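Local coordinates for rhusiopathiae surface protein B (Erysipelothrix rhusiopathiae, PDB 3V10) that probably binds collagen as a cell-wall-anchored surface adhesin, this chain being its collagen-binding region, at residues G238-T241 with V246-V249. Sequence-based numbering, arbitrary orientation.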
loop_
_atom_site.group_PDB
_atom_site.type_symbol
_atom_site.label_atom_id
_atom_site.label_comp_id
_atom_site.label_asym_id
_atom_site.label_seq_id
_atom_site.Cartn_x
_atom_site.Cartn_y
_atom_site.Cartn_z
ATOM N N GLY A 238 -23.122 -17.104 10.988
ATOM C CA GLY A 238 -22.077 -17.705 11.789
ATOM C C GLY A 238 -21.634 -16.822 12.928
ATOM O O GLY A 238 -22.432 -16.071 13.481
ATOM N N THR A 239 -20.354 -16.910 13.274
ATOM C CA THR A 239 -19.816 -16.122 14.369
ATOM C C THR A 239 -18.448 -15.549 14.032
ATOM O O THR A 239 -17.561 -16.257 13.552
ATOM C CB THR A 239 -19.666 -16.969 15.657
ATOM O OG1 THR A 239 -20.908 -17.617 15.964
ATOM C CG2 THR A 239 -19.262 -16.083 16.837
ATOM N N ILE A 240 -18.294 -14.256 14.275
ATOM C CA ILE A 240 -17.022 -13.588 14.058
ATOM C C ILE A 240 -16.655 -12.977 15.401
ATOM O O ILE A 240 -17.436 -12.223 15.985
ATOM C CB ILE A 240 -17.128 -12.478 13.003
ATOM C CG1 ILE A 240 -17.293 -13.099 11.615
ATOM C CG2 ILE A 240 -15.886 -11.597 13.045
ATOM C CD1 ILE A 240 -17.486 -12.079 10.506
ATOM N N THR A 241 -15.478 -13.327 15.901
ATOM C CA THR A 241 -15.020 -12.803 17.174
ATOM C C THR A 241 -13.706 -12.068 16.978
ATOM O O THR A 241 -12.960 -12.345 16.041
ATOM C CB THR A 241 -14.809 -13.936 18.203
ATOM O OG1 THR A 241 -13.774 -14.821 17.749
ATOM C CG2 THR A 241 -16.099 -14.727 18.390
ATOM N N VAL A 246 -6.390 -11.253 17.246
ATOM C CA VAL A 246 -7.014 -12.430 16.659
ATOM C C VAL A 246 -8.473 -12.274 16.242
ATOM O O VAL A 246 -9.341 -12.014 17.069
ATOM C CB VAL A 246 -6.925 -13.632 17.626
ATOM C CG1 VAL A 246 -7.416 -14.893 16.917
ATOM C CG2 VAL A 246 -5.483 -13.809 18.124
ATOM N N LEU A 247 -8.728 -12.444 14.947
ATOM C CA LEU A 247 -10.072 -12.353 14.389
ATOM C C LEU A 247 -10.424 -13.767 13.930
ATOM O O LEU A 247 -9.718 -14.363 13.110
ATOM C CB LEU A 247 -10.096 -11.372 13.211
ATOM C CG LEU A 247 -11.442 -11.078 12.538
ATOM C CD1 LEU A 247 -11.343 -9.767 11.745
ATOM C CD2 LEU A 247 -11.819 -12.235 11.626
ATOM N N THR A 248 -11.504 -14.306 14.481
ATOM C CA THR A 248 -11.923 -15.660 14.156
ATOM C C THR A 248 -13.265 -15.667 13.451
ATOM O O THR A 248 -14.187 -14.963 13.852
ATOM C CB THR A 248 -12.027 -16.515 15.440
ATOM O OG1 THR A 248 -10.783 -16.458 16.144
ATOM C CG2 THR A 248 -12.366 -17.974 15.102
ATOM N N VAL A 249 -13.360 -16.461 12.390
ATOM C CA VAL A 249 -14.588 -16.582 11.623
ATOM C C VAL A 249 -14.999 -18.042 11.663
ATOM O O VAL A 249 -14.221 -18.923 11.286
ATOM C CB VAL A 249 -14.378 -16.168 10.143
ATOM C CG1 VAL A 249 -15.687 -16.299 9.363
ATOM C CG2 VAL A 249 -13.856 -14.742 10.075
HETATM O O HOH W 1 -11.090 -14.191 17.852
#
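Thr241 and Thr248 form an antiparallel hydrogen-bonded pair whose backbones satisfy one another twice. Thr241 N gives its hydrogen to Thr248 O at 2.9 Å, in the carbonyl plane; Thr248 N returns a bond to Thr241 O, also at 2.9 Å, tilted 23° from the plane of the Thr241 carbonyl. Their side chains lie side by side, but the hydroxyls, 3.8 Å apart from OG1 to OG1, are joined through a water. It bonds to Thr241 OG1 at 2.8 Å and to Thr248 OG1, and donates to Val246 O at 2.9 Å. With chi1 at 63°, Thr241 OG1 sits between its own N and C, turned to this water; beta-branched threonine suits a strand while supplying such a hydroxyl. On the face that carries Ile240 and Val249, the adjoining non-hydrogen-bonded pair, Ile240 CG1 packs on Val249 CG2 at 4.1 Å; beta-branched apolar residues suit this buried strand position, Ile240 also touching Val217 of strand 208-221. Ile240 N is satisfied by Asn234 OD1, whereas Val249 and Leu247 bond through their backbones to strand 198-204. The pairing forms an antiparallel beta hairpin, strands 239-243 and 246-251, at the edge of a sheet in the Ig-like collagen-binding domain.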